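Local coordinates for Low molecular weight phosphotyrosine protein phosphatase (Vibrio cholerae, PDB 6U1P) that probably removes phosphate from tyrosine residues of proteins, within a tyrosine phosphoregulatory system that controls exopolysaccharide biosynthesis and biofilm formation, at residues B[23-26]-B[27-31]; B[58-62]-B[63-67]; B[76-79]-B[80-84]; B[103-106]-B[107-110]. All blocks are in the same frame, centred on the assembly; numbering follows the deposited sequence.

Overall arrangement
Contacts 1 and 2 form one touching pair and contacts 3 and 4 another, with contacts 2 and 4 on opposite sides of the chain's centre, their own centres about 32 Å apart. Contact 1 is the most buried: a mid-helix turn packed against strand 37-43, with a salt bridge one turn long and a second, looser one at its end. Contact 2 is partly buried and ends helix 54-62 largely through backbone bonds; both it and contact 1 reach the second subunit. Contact 3, also partly buried, covers a short helix held by polar side chains at its ends. Contact 4 is a surface turn leading into edge strand 109-111, Lys108 reaching back to contact 3.

Contact 1 (B[23-26]-B[27-31]); sequences EIIL and RDKIR
Arg27 sits one turn beyond Glu23, and the two side chains run alongside each other to a salt bridge, Arg27 NH2 to Glu23 OE2 at 2.8 Å. The oxygen lies at the edge of the guanidinium, in its plane, and spends its anti lone pair. Carboxylate and guanidinium are turned 70° apart, consistent with a single bond. With CG anti to the backbone N (chi1 174°), the extended Glu23 chain carries the carboxylate out beside Arg27, which bends at chi3 to come back to it. Ser41 OG takes the other oxygen, Glu23 OE1, and Asn70 ND2 also binds OE2, so the carboxylate is firmly held; its charge probably eases the closeness of Arg27 to Arg40. Arg27 N also bonds Glu23 O at 2.8 Å.

At Asp28 the helical ladder continues, its N bonding Ile24 O at 3.2 Å, and the carboxylate turns onward to form a salt bridge with Arg31 NH2, through a weak hydrogen bond. Lys29 N meets Ile25 O at 3.1 Å. Lys29 CG passes 3.3 Å from Ile25 O, and Lys29 NZ makes a weak hydrogen bond to Tyr65 OH. Ile30 N closes on Leu26 O at 2.8 Å, nearly along the C=O axis, and Ile30 CD1 lies 4.4 Å from Leu26 CB.

All this belongs to helix 18-32, the crossover of the beta-alpha-beta unit between strands 6-12 and 37-43. Leu26 and Ile30 rest on Val39 and Ile37 of strand 37-43, Ile24 and Ile25 meet Leu60 of helix 54-62, and Ala145 of the second subunit packs on Ile25 and Leu26.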
loop_
_atom_site.group_PDB
_atom_site.type_symbol
_atom_site.label_atom_id
_atom_site.label_comp_id
_atom_site.label_asym_id
_atom_site.label_seq_id
_atom_site.Cartn_x
_atom_site.Cartn_y
_atom_site.Cartn_z
ATOM N N GLU B 23 -0.489 -18.859 -4.327
ATOM C CA GLU B 23 -1.004 -19.664 -5.438
ATOM C C GLU B 23 -0.073 -19.588 -6.639
ATOM O O GLU B 23 0.326 -20.615 -7.202
ATOM C CB GLU B 23 -2.402 -19.173 -5.842
ATOM C CG GLU B 23 -2.964 -19.870 -7.097
ATOM C CD GLU B 23 -4.349 -19.366 -7.515
ATOM O OE1 GLU B 23 -4.906 -18.489 -6.826
ATOM O OE2 GLU B 23 -4.882 -19.850 -8.540
ATOM N N ILE B 24 0.314 -18.369 -7.013
ATOM C CA ILE B 24 1.157 -18.178 -8.183
ATOM C C ILE B 24 2.513 -18.810 -7.963
ATOM O O ILE B 24 3.049 -19.496 -8.850
ATOM C CB ILE B 24 1.268 -16.674 -8.476
ATOM C CG1 ILE B 24 -0.064 -16.160 -9.024
ATOM C CG2 ILE B 24 2.411 -16.381 -9.442
ATOM C CD1 ILE B 24 -0.355 -14.716 -8.604
ATOM N N ILE B 25 3.076 -18.623 -6.768
ATOM C CA ILE B 25 4.398 -19.172 -6.473
ATOM C C ILE B 25 4.347 -20.694 -6.393
ATOM O O ILE B 25 5.198 -21.380 -6.969
ATOM C CB ILE B 25 4.968 -18.534 -5.194
ATOM C CG1 ILE B 25 5.181 -17.024 -5.438
ATOM C CG2 ILE B 25 6.280 -19.220 -4.798
ATOM C CD1 ILE B 25 5.590 -16.214 -4.219
ATOM N N LEU B 26 3.337 -21.244 -5.705
ATOM C CA LEU B 26 3.197 -22.695 -5.648
ATOM C C LEU B 26 3.036 -23.282 -7.043
ATOM O O LEU B 26 3.739 -24.229 -7.413
ATOM C CB LEU B 26 2.006 -23.088 -4.769
ATOM C CG LEU B 26 2.332 -23.039 -3.286
ATOM C CD1 LEU B 26 1.074 -23.184 -2.450
ATOM C CD2 LEU B 26 3.333 -24.134 -2.939
ATOM N N ARG B 27 2.133 -22.706 -7.843
ATOM C CA ARG B 27 1.890 -23.232 -9.182
ATOM C C ARG B 27 3.189 -23.344 -9.973
ATOM O O ARG B 27 3.461 -24.375 -10.599
ATOM C CB ARG B 27 0.890 -22.339 -9.916
ATOM C CG ARG B 27 0.687 -22.740 -11.372
ATOM C CD ARG B 27 -0.484 -21.985 -12.002
ATOM N NE ARG B 27 -1.728 -22.318 -11.308
ATOM C CZ ARG B 27 -2.507 -21.433 -10.690
ATOM N NH1 ARG B 27 -2.180 -20.134 -10.678
ATOM N NH2 ARG B 27 -3.598 -21.855 -10.068
ATOM N N ASP B 28 4.023 -22.314 -9.901
ATOM C CA ASP B 28 5.290 -22.296 -10.624
ATOM C C ASP B 28 6.224 -23.396 -10.134
ATOM O O ASP B 28 6.815 -24.140 -10.935
ATOM C CB ASP B 28 5.927 -20.919 -10.450
ATOM C CG ASP B 28 7.289 -20.819 -11.085
ATOM O OD1 ASP B 28 8.247 -21.423 -10.566
ATOM O OD2 ASP B 28 7.402 -20.101 -12.092
ATOM N N LYS B 29 6.378 -23.513 -8.814
ATOM C CA LYS B 29 7.298 -24.519 -8.299
ATOM C C LYS B 29 6.769 -25.913 -8.572
ATOM O O LYS B 29 7.553 -26.842 -8.809
ATOM C CB LYS B 29 7.552 -24.288 -6.812
ATOM C CG LYS B 29 8.127 -22.898 -6.543
ATOM C CD LYS B 29 9.063 -22.889 -5.371
ATOM C CE LYS B 29 9.977 -21.688 -5.429
ATOM N NZ LYS B 29 10.399 -21.375 -6.834
ATOM N N ILE B 30 5.447 -26.073 -8.579
ATOM C CA ILE B 30 4.879 -27.357 -8.964
ATOM C C ILE B 30 5.252 -27.669 -10.405
ATOM O O ILE B 30 5.680 -28.785 -10.729
ATOM C CB ILE B 30 3.354 -27.349 -8.755
ATOM C CG1 ILE B 30 3.029 -27.374 -7.262
ATOM C CG2 ILE B 30 2.719 -28.531 -9.454
ATOM C CD1 ILE B 30 1.655 -26.863 -6.927
ATOM N N ARG B 31 5.176 -26.666 -11.276
ATOM C CA ARG B 31 5.455 -26.919 -12.678
ATOM C C ARG B 31 6.940 -27.175 -12.909
ATOM O O ARG B 31 7.294 -27.967 -13.788
ATOM C CB ARG B 31 4.958 -25.740 -13.514
ATOM C CG ARG B 31 5.297 -25.801 -14.984
ATOM C CD ARG B 31 5.335 -24.404 -15.592
ATOM N NE ARG B 31 6.111 -23.454 -14.791
ATOM C CZ ARG B 31 7.413 -23.231 -14.946
ATOM N NH1 ARG B 31 8.094 -23.895 -15.873
ATOM N NH2 ARG B 31 8.035 -22.345 -14.172
#

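Contact 2 (B[58-62]-B[63-67]); sequences QALQD and YGYHP
Gly64 N gives its hydrogen to Gln61 O at 2.8 Å with an angle of 163° at the hydrogen, and the next amide, Tyr65 N, reaches further back to Leu60 O at 2.9 Å. Gly64 N sits well above the plane of the Gln61 carbonyl. Tyr63 N is shared more loosely, with weak bonds to Ala59 O at 3.3 Å and to Leu60 O.

The two nested backbone bonds, 6→1 around 5→2, are those of a Schellman motif ending helix 54-62. Gly64 is its C-prime residue, at a positive phi of 85°, where a CB would press on the carbonyl O of the residue before. Tyr65 O then returns over the turn and receives a CA-H...O contact from Gln61 CA at 3.5 Å.

Beyond these bonds comes the apolar contact that commonly accompanies a Schellman turn, Leu60 CB against Tyr65 CB at 4.1 Å. The Tyr65 ring presents its edge, nearly in plane, to Leu60 O, and its hydroxyl hydrogen-bonds Glu142 OE2 of the second subunit. Gln61, with CG beside its backbone N (chi1 -65°), runs across Pro67 at about a right angle, CG lying 3.6 Å from Pro67 CD. On the inner side Leu60 CD1 meets Pro67 CB at 4.3 Å, while Tyr63 packs on Leu139 of the second subunit.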
loop_
_atom_site.group_PDB
_atom_site.type_symbol
_atom_site.label_atom_id
_atom_site.label_comp_id
_atom_site.label_asym_id
_atom_site.label_seq_id
_atom_site.Cartn_x
_atom_site.Cartn_y
_atom_site.Cartn_z
ATOM N N GLN B 58 2.899 -6.890 -8.735
ATOM C CA GLN B 58 4.184 -6.318 -9.137
ATOM C C GLN B 58 5.329 -6.934 -8.345
ATOM O O GLN B 58 6.408 -7.179 -8.897
ATOM C CB GLN B 58 4.177 -4.797 -8.977
ATOM C CG GLN B 58 5.574 -4.135 -9.161
ATOM C CD GLN B 58 6.056 -4.068 -10.625
ATOM O OE1 GLN B 58 7.015 -4.747 -11.011
ATOM N NE2 GLN B 58 5.395 -3.236 -11.435
ATOM N N ALA B 59 5.110 -7.212 -7.058
ATOM C CA ALA B 59 6.149 -7.880 -6.286
ATOM C C ALA B 59 6.442 -9.274 -6.854
ATOM O O ALA B 59 7.604 -9.670 -6.959
ATOM C CB ALA B 59 5.745 -7.934 -4.806
ATOM N N LEU B 60 5.418 -9.990 -7.320
ATOM C CA LEU B 60 5.681 -11.281 -7.957
ATOM C C LEU B 60 6.511 -11.113 -9.224
ATOM O O LEU B 60 7.434 -11.898 -9.484
ATOM C CB LEU B 60 4.376 -12.005 -8.280
ATOM C CG LEU B 60 3.578 -12.516 -7.079
ATOM C CD1 LEU B 60 2.213 -12.954 -7.509
ATOM C CD2 LEU B 60 4.252 -13.678 -6.387
ATOM N N GLN B 61 6.186 -10.105 -10.037
ATOM C CA GLN B 61 6.978 -9.860 -11.231
ATOM C C GLN B 61 8.421 -9.521 -10.874
ATOM O O GLN B 61 9.355 -10.010 -11.517
ATOM C CB GLN B 61 6.345 -8.737 -12.050
ATOM C CG GLN B 61 4.977 -9.109 -12.609
ATOM C CD GLN B 61 4.327 -7.966 -13.375
ATOM O OE1 GLN B 61 4.181 -6.855 -12.861
ATOM N NE2 GLN B 61 3.946 -8.236 -14.620
ATOM N N ASP B 62 8.626 -8.703 -9.839
ATOM C CA ASP B 62 9.986 -8.330 -9.472
ATOM C C ASP B 62 10.843 -9.557 -9.204
ATOM O O ASP B 62 12.033 -9.560 -9.533
ATOM C CB ASP B 62 9.968 -7.414 -8.251
ATOM C CG ASP B 62 9.449 -6.026 -8.580
ATOM O OD1 ASP B 62 9.532 -5.625 -9.764
ATOM O OD2 ASP B 62 8.939 -5.350 -7.661
ATOM N N TYR B 63 10.241 -10.635 -8.700
ATOM C CA TYR B 63 10.973 -11.856 -8.388
ATOM C C TYR B 63 10.875 -12.901 -9.493
ATOM O O TYR B 63 11.185 -14.066 -9.255
ATOM C CB TYR B 63 10.497 -12.437 -7.055
ATOM C CG TYR B 63 11.025 -11.650 -5.887
ATOM C CD1 TYR B 63 12.396 -11.557 -5.652
ATOM C CD2 TYR B 63 10.167 -10.956 -5.048
ATOM C CE1 TYR B 63 12.902 -10.802 -4.589
ATOM C CE2 TYR B 63 10.657 -10.205 -3.988
ATOM C CZ TYR B 63 12.026 -10.132 -3.765
ATOM O OH TYR B 63 12.495 -9.388 -2.714
ATOM N N GLY B 64 10.459 -12.504 -10.695
ATOM C CA GLY B 64 10.473 -13.396 -11.837
ATOM C C GLY B 64 9.272 -14.308 -11.994
ATOM O O GLY B 64 9.298 -15.178 -12.866
ATOM N N TYR B 65 8.222 -14.145 -11.198
ATOM C CA TYR B 65 6.987 -14.894 -11.413
ATOM C C TYR B 65 6.054 -14.181 -12.385
ATOM O O TYR B 65 5.974 -12.952 -12.421
ATOM C CB TYR B 65 6.245 -15.122 -10.102
ATOM C CG TYR B 65 7.013 -15.976 -9.161
ATOM C CD1 TYR B 65 6.901 -17.361 -9.199
ATOM C CD2 TYR B 65 7.868 -15.414 -8.240
ATOM C CE1 TYR B 65 7.624 -18.151 -8.335
ATOM C CE2 TYR B 65 8.586 -16.200 -7.373
ATOM C CZ TYR B 65 8.455 -17.562 -7.422
ATOM O OH TYR B 65 9.174 -18.340 -6.557
ATOM N N HIS B 66 5.343 -14.973 -13.176
ATOM C CA HIS B 66 4.358 -14.434 -14.098
ATOM C C HIS B 66 2.986 -14.479 -13.444
ATOM O O HIS B 66 2.412 -15.569 -13.307
ATOM C CB HIS B 66 4.345 -15.221 -15.399
ATOM C CG HIS B 66 3.362 -14.695 -16.396
ATOM N ND1 HIS B 66 3.510 -13.464 -17.002
ATOM C CD2 HIS B 66 2.203 -15.215 -16.867
ATOM C CE1 HIS B 66 2.486 -13.253 -17.811
ATOM N NE2 HIS B 66 1.681 -14.300 -17.748
ATOM N N PRO B 67 2.424 -13.353 -13.035
ATOM C CA PRO B 67 1.142 -13.387 -12.310
ATOM C C PRO B 67 -0.056 -13.503 -13.255
ATOM O O PRO B 67 -0.758 -12.538 -13.578
ATOM C CB PRO B 67 1.139 -12.047 -11.569
ATOM C CG PRO B 67 1.932 -11.123 -12.459
ATOM C CD PRO B 67 2.885 -11.980 -13.288
#

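Contact 3 (B[76-79]-B[80-84]); sequences TQQD and FIEHD
Short helix 77-82 leads into strand 85-88, and Asp79, in its first turn, deals with both ends. Toward the C-terminal end Asp79 runs alongside His83, their planes 32° apart, and OD1 accepts a weak, bent bond from His83 NE2 at 3.3 Å. His83 ND1 is held more strongly by Ser7 OG, which limits the rotation of the ring, and a glycerol, probably from the crystallisation liquor, hydrogen-bonds the same Asp79 OD1. Along the backbone Glu82 N bonds Gln78 O at 2.7 Å, and the N of His83, the first residue to leave helical angles, still reaches Asp79 O at 3.2 Å.

Gln77 folds back at chi2 (-57°), bringing its amide against the Phe80 ring, 44° from parallel, with NE2 at 3.7 Å from Phe80 CE2. That amide hydrogen-bonds Ile100 O. The buried Phe80 ring packs on Leu97 and Ile100 of helix 91-100.

Toward the N-terminal end, Asp79 OD2 takes a hydrogen bond from Thr76 N at 2.8 Å, on the anti side and out of the carboxylate plane. Thr76 OG1 in turn accepts from Asp79 N at 3.3 Å. This reciprocal exchange, N-cap side chain to one amide and acid to the other, is the capping box.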
loop_
_atom_site.group_PDB
_atom_site.type_symbol
_atom_site.label_atom_id
_atom_site.label_comp_id
_atom_site.label_asym_id
_atom_site.label_seq_id
_atom_site.Cartn_x
_atom_site.Cartn_y
_atom_site.Cartn_z
ATOM N N THR B 76 -15.679 -21.666 0.402
ATOM C CA THR B 76 -16.993 -22.290 0.428
ATOM C C THR B 76 -16.941 -23.591 1.225
ATOM O O THR B 76 -15.874 -24.059 1.638
ATOM C CB THR B 76 -17.489 -22.582 -0.987
ATOM O OG1 THR B 76 -16.776 -23.713 -1.501
ATOM C CG2 THR B 76 -17.246 -21.383 -1.893
ATOM N N GLN B 77 -18.122 -24.187 1.440
ATOM C CA GLN B 77 -18.172 -25.461 2.152
ATOM C C GLN B 77 -17.584 -26.591 1.312
ATOM O O GLN B 77 -16.866 -27.453 1.836
ATOM C CB GLN B 77 -19.611 -25.774 2.561
ATOM C CG GLN B 77 -20.036 -25.108 3.858
ATOM C CD GLN B 77 -19.125 -25.486 5.012
ATOM O OE1 GLN B 77 -18.763 -26.656 5.173
ATOM N NE2 GLN B 77 -18.739 -24.498 5.814
ATOM N N GLN B 78 -17.839 -26.572 -0.003
ATOM C CA GLN B 78 -17.275 -27.579 -0.898
ATOM C C GLN B 78 -15.751 -27.568 -0.895
ATOM O O GLN B 78 -15.123 -28.596 -1.181
ATOM C CB GLN B 78 -17.797 -27.373 -2.318
ATOM C CG GLN B 78 -17.731 -28.623 -3.180
ATOM C CD GLN B 78 -18.654 -29.721 -2.687
ATOM O OE1 GLN B 78 -19.507 -29.494 -1.834
ATOM N NE2 GLN B 78 -18.485 -30.921 -3.224
ATOM N N ASP B 79 -15.140 -26.420 -0.591
ATOM C CA ASP B 79 -13.684 -26.344 -0.536
ATOM C C ASP B 79 -13.117 -27.293 0.520
ATOM O O ASP B 79 -12.061 -27.904 0.308
ATOM C CB ASP B 79 -13.239 -24.903 -0.262
ATOM C CG ASP B 79 -13.412 -23.985 -1.477
ATOM O OD1 ASP B 79 -13.232 -24.440 -2.627
ATOM O OD2 ASP B 79 -13.733 -22.798 -1.276
ATOM N N PHE B 80 -13.795 -27.419 1.670
ATOM C CA PHE B 80 -13.319 -28.324 2.719
ATOM C C PHE B 80 -13.409 -29.790 2.304
ATOM O O PHE B 80 -12.643 -30.622 2.805
ATOM C CB PHE B 80 -14.113 -28.112 4.007
ATOM C CG PHE B 80 -14.015 -26.715 4.555
ATOM C CD1 PHE B 80 -12.790 -26.200 4.955
ATOM C CD2 PHE B 80 -15.147 -25.921 4.677
ATOM C CE1 PHE B 80 -12.695 -24.913 5.461
ATOM C CE2 PHE B 80 -15.062 -24.638 5.177
ATOM C CZ PHE B 80 -13.832 -24.128 5.566
ATOM N N ILE B 81 -14.321 -30.125 1.398
ATOM C CA ILE B 81 -14.436 -31.493 0.915
ATOM C C ILE B 81 -13.542 -31.730 -0.290
ATOM O O ILE B 81 -12.800 -32.716 -0.343
ATOM C CB ILE B 81 -15.908 -31.806 0.572
ATOM C CG1 ILE B 81 -16.833 -31.448 1.742
ATOM C CG2 ILE B 81 -16.057 -33.260 0.158
ATOM C CD1 ILE B 81 -18.253 -31.150 1.324
ATOM N N GLU B 82 -13.573 -30.807 -1.255
ATOM C CA GLU B 82 -12.926 -31.056 -2.538
ATOM C C GLU B 82 -11.407 -30.996 -2.439
ATOM O O GLU B 82 -10.713 -31.689 -3.196
ATOM C CB GLU B 82 -13.441 -30.061 -3.580
ATOM C CG GLU B 82 -12.994 -30.352 -5.013
ATOM C CD GLU B 82 -14.051 -31.091 -5.839
ATOM O OE1 GLU B 82 -15.227 -31.153 -5.414
ATOM O OE2 GLU B 82 -13.701 -31.603 -6.926
ATOM N N HIS B 83 -10.872 -30.202 -1.511
ATOM C CA HIS B 83 -9.439 -29.953 -1.437
ATOM C C HIS B 83 -8.765 -30.910 -0.461
ATOM O O HIS B 83 -9.317 -31.267 0.585
ATOM C CB HIS B 83 -9.169 -28.516 -1.004
ATOM C CG HIS B 83 -9.500 -27.496 -2.048
ATOM N ND1 HIS B 83 -8.873 -27.454 -3.274
ATOM C CD2 HIS B 83 -10.386 -26.474 -2.044
ATOM C CE1 HIS B 83 -9.349 -26.440 -3.978
ATOM N NE2 HIS B 83 -10.268 -25.829 -3.253
ATOM N N ASP B 84 -7.535 -31.296 -0.799
ATOM C CA ASP B 84 -6.808 -32.241 0.042
ATOM C C ASP B 84 -6.127 -31.556 1.220
ATOM O O ASP B 84 -6.217 -32.052 2.350
ATOM C CB ASP B 84 -5.802 -32.996 -0.808
ATOM C CG ASP B 84 -6.436 -33.575 -2.046
ATOM O OD1 ASP B 84 -5.835 -33.429 -3.126
ATOM O OD2 ASP B 84 -7.530 -34.187 -1.938
#

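Contact 4 (B[103-106]-B[107-110]); sequences AEHK and NKLA
The imidazole of His105 has Lys108 running beside it in the same direction, with Lys108 CE 3.6 Å from His105 ND1 in an oblique approach. One face of the ring is covered by Glu104 CB, 4.0 Å above the plane and over its centre. Beyond this pair, His105 also packs on Phe80 and Ile81 of helix 77-82.

The backbone beneath makes two overlapping beta turns. Lys108 N bonds His105 O at 2.9 Å, and one residue further Leu109 N bonds Lys106 O at 3.3 Å. In both bonds the donor stands well above the plane of the carbonyl, by 48° in the first. These turns complete the loop after helix 91-100, the helix that crosses over from strand 85-88 to the parallel edge strand 109-111. Ala110 and Lys108 already make backbone bonds to Ile86, and Leu109 turns its side chain onto Leu94, Leu97 and Leu98 of that helix.

Asn107 CG sits in the crowded position, between the backbone N and the carbonyl carbon (chi1 81°). This swings OD1 back toward the His105 peptide, 4.0 Å from His105 C.

The long arm of Lys108 bends at chi2 and chi3 and takes its ammonium past the histidine to His83 O, a hydrogen bond, with a weaker one to Ile81 O. Lys108 NZ is still 4.0 Å from His105 ND1, close enough that its charge would tend to disfavour protonation of the ring. Nearer the backbone, Lys108 CG lies 3.1 Å from His105 O, the oxygen that accepts the bond of the first turn.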
loop_
_atom_site.group_PDB
_atom_site.type_symbol
_atom_site.label_atom_id
_atom_site.label_comp_id
_atom_site.label_asym_id
_atom_site.label_seq_id
_atom_site.Cartn_x
_atom_site.Cartn_y
_atom_site.Cartn_z
ATOM N N ALA B 103 -15.982 -31.313 11.084
ATOM C CA ALA B 103 -14.962 -32.070 11.813
ATOM C C ALA B 103 -14.286 -33.133 10.960
ATOM O O ALA B 103 -13.122 -33.468 11.200
ATOM C CB ALA B 103 -15.584 -32.715 13.043
ATOM N N GLU B 104 -14.977 -33.632 9.940
ATOM C CA GLU B 104 -14.433 -34.621 9.018
ATOM C C GLU B 104 -13.200 -34.119 8.260
ATOM O O GLU B 104 -12.413 -34.930 7.767
ATOM C CB GLU B 104 -15.537 -35.024 8.024
ATOM C CG GLU B 104 -16.947 -35.218 8.634
ATOM C CD GLU B 104 -17.696 -33.928 8.919
ATOM O OE1 GLU B 104 -17.059 -32.974 9.369
ATOM O OE2 GLU B 104 -18.934 -33.864 8.758
ATOM N N HIS B 105 -13.018 -32.806 8.132
ATOM C CA HIS B 105 -11.945 -32.231 7.319
ATOM C C HIS B 105 -11.002 -31.308 8.091
ATOM O O HIS B 105 -10.088 -30.728 7.489
ATOM C CB HIS B 105 -12.567 -31.479 6.135
ATOM C CG HIS B 105 -13.480 -32.333 5.310
ATOM N ND1 HIS B 105 -13.194 -33.646 4.996
ATOM C CD2 HIS B 105 -14.671 -32.062 4.730
ATOM C CE1 HIS B 105 -14.169 -34.145 4.256
ATOM N NE2 HIS B 105 -15.078 -33.204 4.081
ATOM N N LYS B 106 -11.191 -31.153 9.403
ATOM C CA LYS B 106 -10.411 -30.167 10.139
ATOM C C LYS B 106 -8.940 -30.537 10.228
ATOM O O LYS B 106 -8.109 -29.652 10.449
ATOM C CB LYS B 106 -11.009 -29.964 11.529
ATOM C CG LYS B 106 -12.397 -29.342 11.477
ATOM C CD LYS B 106 -13.032 -29.255 12.845
ATOM C CE LYS B 106 -12.407 -28.161 13.672
ATOM N NZ LYS B 106 -13.282 -27.840 14.822
ATOM N N ASN B 107 -8.593 -31.809 10.021
ATOM C CA ASN B 107 -7.190 -32.201 9.980
ATOM C C ASN B 107 -6.489 -31.684 8.735
ATOM O O ASN B 107 -5.255 -31.718 8.688
ATOM C CB ASN B 107 -7.048 -33.726 10.026
ATOM C CG ASN B 107 -7.261 -34.367 8.656
ATOM O OD1 ASN B 107 -8.374 -34.361 8.110
ATOM N ND2 ASN B 107 -6.185 -34.901 8.083
ATOM N N LYS B 108 -7.238 -31.221 7.733
ATOM C CA LYS B 108 -6.645 -30.671 6.519
ATOM C C LYS B 108 -6.214 -29.220 6.684
ATOM O O LYS B 108 -5.667 -28.647 5.739
ATOM C CB LYS B 108 -7.624 -30.799 5.338
ATOM C CG LYS B 108 -8.406 -32.127 5.318
ATOM C CD LYS B 108 -8.678 -32.631 3.901
ATOM C CE LYS B 108 -10.132 -32.446 3.472
ATOM N NZ LYS B 108 -10.440 -33.069 2.136
ATOM N N LEU B 109 -6.439 -28.618 7.851
ATOM C CA LEU B 109 -6.160 -27.207 8.084
ATOM C C LEU B 109 -4.798 -27.050 8.745
ATOM O O LEU B 109 -4.464 -27.784 9.678
ATOM C CB LEU B 109 -7.239 -26.582 8.972
ATOM C CG LEU B 109 -8.470 -25.977 8.299
ATOM C CD1 LEU B 109 -8.995 -26.862 7.180
ATOM C CD2 LEU B 109 -9.555 -25.724 9.327
ATOM N N ALA B 110 -4.026 -26.073 8.275
ATOM C CA ALA B 110 -2.703 -25.816 8.829
ATOM C C ALA B 110 -2.237 -24.432 8.386
ATOM O O ALA B 110 -2.760 -23.859 7.425
ATOM C CB ALA B 110 -1.699 -26.895 8.412
#